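Local atomic coordinates of mandelate racemase/muconate lactonizing enzyme, C-terminal domain protein (Paracoccus denitrificans, PDB entry 4DWD), a protein that binds magnesium and, as a member of the mandelate racemase/muconate lactonizing enzyme family, probably acts as a hydro-lyase. Residues K7-S12 / R29-D34. Residues are numbered along the deposited sequence; the frame is centred on the assembly and turned at random.
Sequences KVEALS and RITAED
Glu-9 and Arg-29 face each other as a hydrogen-bonded pair in the antiparallel hairpin of strands 5-14 and 24-32, part of the sheet of the enolase-type N-terminal domain. Backbone bonds run both ways between them, Glu-9 N to Arg-29 O at 2.8 Å and Arg-29 N to Glu-9 O at 2.9 Å; Lys-7 and Thr-31 repeat the pattern. Above these bonds the side chains form a side-on salt bridge, two guanidinium nitrogens each meeting one carboxylate oxygen. Arg-29 NH2 reaches the syn side of Glu-9 OE1 at 2.8 Å, nearly straight (172°), whereas Arg-29 NE comes to Glu-9 OE2 at 2.9 Å from above the carboxylate plane, with the two planes turned 38° apart. The bend at chi3 of Arg-29 (57°) turns the NE/NH2 edge toward the carboxylate alongside. Leu-11 CD1 lies over one guanidinium face, offset toward its rim. With an alanine at Arg-29, the Glu-9 carboxylate is likely to lose both guanidinium bonds and become freer to turn. Arg-29 also forms a weak, long ion pair with Glu-361, a residue seen to bind calcium in this protein, though none is bound to this chain. On the other face of the sheet, Val-8 and Ile-30 lie side by side (CG2 to CG2 4.2 Å), packed against helices 49-63 and 90-110 respectively. Back on the Glu-9 face, one water is hydrogen-bonded to Glu-9 OE2 (2.7 Å), Arg-29 O and Thr-31 OG1.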
loop_
_atom_site.group_PDB
_atom_site.type_symbol
_atom_site.label_atom_id
_atom_site.label_comp_id
_atom_site.label_asym_id
_atom_site.label_seq_id
_atom_site.Cartn_x
_atom_site.Cartn_y
_atom_site.Cartn_z
ATOM N N LYS B 7 44.802 -26.112 -10.027
ATOM C CA LYS B 7 45.409 -24.830 -9.741
ATOM C C LYS B 7 44.444 -23.687 -10.059
ATOM O O LYS B 7 43.746 -23.712 -11.074
ATOM C CB LYS B 7 46.688 -24.679 -10.571
ATOM C CG LYS B 7 47.546 -23.495 -10.176
ATOM C CD LYS B 7 48.928 -23.556 -10.807
ATOM C CE LYS B 7 49.788 -22.403 -10.307
ATOM N NZ LYS B 7 51.245 -22.696 -10.384
ATOM N N VAL B 8 44.425 -22.691 -9.185
ATOM C CA VAL B 8 43.655 -21.473 -9.414
ATOM C C VAL B 8 44.626 -20.299 -9.315
ATOM O O VAL B 8 45.289 -20.120 -8.291
ATOM C CB VAL B 8 42.507 -21.310 -8.388
ATOM C CG1 VAL B 8 41.779 -19.987 -8.612
ATOM C CG2 VAL B 8 41.532 -22.479 -8.451
ATOM N N GLU B 9 44.732 -19.519 -10.388
ATOM C CA GLU B 9 45.641 -18.372 -10.429
ATOM C C GLU B 9 44.872 -17.076 -10.591
ATOM O O GLU B 9 43.946 -16.994 -11.404
ATOM C CB GLU B 9 46.584 -18.468 -11.615
ATOM C CG GLU B 9 47.612 -19.567 -11.541
ATOM C CD GLU B 9 48.287 -19.709 -12.879
ATOM O OE1 GLU B 9 49.185 -18.904 -13.191
ATOM O OE2 GLU B 9 47.883 -20.590 -13.639
ATOM N N ALA B 10 45.290 -16.062 -9.840
ATOM C CA ALA B 10 44.712 -14.720 -9.926
ATOM C C ALA B 10 45.731 -13.805 -10.607
ATOM O O ALA B 10 46.846 -13.641 -10.109
ATOM C CB ALA B 10 44.375 -14.202 -8.528
ATOM N N LEU B 11 45.348 -13.219 -11.742
ATOM C CA LEU B 11 46.278 -12.499 -12.610
ATOM C C LEU B 11 45.824 -11.066 -12.884
ATOM O O LEU B 11 44.706 -10.828 -13.349
ATOM C CB LEU B 11 46.406 -13.240 -13.946
ATOM C CG LEU B 11 46.860 -14.706 -13.911
ATOM C CD1 LEU B 11 46.823 -15.299 -15.308
ATOM C CD2 LEU B 11 48.241 -14.849 -13.284
ATOM N N SER B 12 46.711 -10.115 -12.596
ATOM C CA SER B 12 46.516 -8.720 -12.958
ATOM C C SER B 12 47.287 -8.505 -14.258
ATOM O O SER B 12 48.510 -8.705 -14.297
ATOM C CB SER B 12 47.042 -7.801 -11.848
ATOM O OG SER B 12 47.067 -6.441 -12.259
ATOM N N ARG B 29 42.717 -17.829 -13.902
ATOM C CA ARG B 29 43.009 -18.999 -14.716
ATOM C C ARG B 29 42.918 -20.230 -13.833
ATOM O O ARG B 29 43.621 -20.327 -12.826
ATOM C CB ARG B 29 44.390 -18.896 -15.378
ATOM C CG ARG B 29 44.760 -20.169 -16.141
ATOM C CD ARG B 29 46.002 -20.014 -16.999
ATOM N NE ARG B 29 47.166 -19.604 -16.232
ATOM C CZ ARG B 29 48.237 -19.030 -16.776
ATOM N NH1 ARG B 29 48.277 -18.793 -18.082
ATOM N NH2 ARG B 29 49.262 -18.677 -16.016
ATOM N N ILE B 30 42.026 -21.147 -14.195
ATOM C CA ILE B 30 41.885 -22.420 -13.472
ATOM C C ILE B 30 42.386 -23.557 -14.353
ATOM O O ILE B 30 41.924 -23.722 -15.477
ATOM C CB ILE B 30 40.433 -22.674 -12.993
ATOM C CG1 ILE B 30 39.932 -21.468 -12.180
ATOM C CG2 ILE B 30 40.348 -23.961 -12.168
ATOM C CD1 ILE B 30 38.582 -21.638 -11.497
ATOM N N THR B 31 43.315 -24.351 -13.814
ATOM C CA THR B 31 43.881 -25.481 -14.531
ATOM C C THR B 31 43.381 -26.752 -13.874
ATOM O O THR B 31 43.440 -26.890 -12.647
ATOM C CB THR B 31 45.416 -25.431 -14.519
ATOM O OG1 THR B 31 45.836 -24.152 -15.013
ATOM C CG2 THR B 31 46.009 -26.534 -15.402
ATOM N N ALA B 32 42.856 -27.658 -14.688
ATOM C CA ALA B 32 42.388 -28.948 -14.196
ATOM C C ALA B 32 43.559 -29.927 -14.141
ATOM O O ALA B 32 44.639 -29.652 -14.685
ATOM C CB ALA B 32 41.285 -29.485 -15.090
ATOM N N GLU B 33 43.334 -31.072 -13.502
ATOM C CA GLU B 33 44.378 -32.081 -13.349
ATOM C C GLU B 33 44.889 -32.628 -14.686
ATOM O O GLU B 33 46.012 -33.136 -14.752
ATOM C CB GLU B 33 43.909 -33.216 -12.427
ATOM C CG GLU B 33 42.682 -33.975 -12.923
ATOM C CD GLU B 33 42.217 -35.066 -11.970
ATOM O OE1 GLU B 33 43.064 -35.748 -11.335
ATOM O OE2 GLU B 33 40.988 -35.254 -11.869
ATOM N N ASP B 34 44.077 -32.525 -15.740
ATOM C CA ASP B 34 44.478 -33.009 -17.067
ATOM C C ASP B 34 45.171 -31.939 -17.915
ATOM O O ASP B 34 45.464 -32.169 -19.088
ATOM C CB ASP B 34 43.281 -33.611 -17.823
ATOM C CG ASP B 34 42.253 -32.560 -18.251
ATOM O OD1 ASP B 34 42.331 -31.396 -17.793
ATOM O OD2 ASP B 34 41.358 -32.915 -19.047
HETATM O O HOH W 1 45.819 -22.210 -13.072
#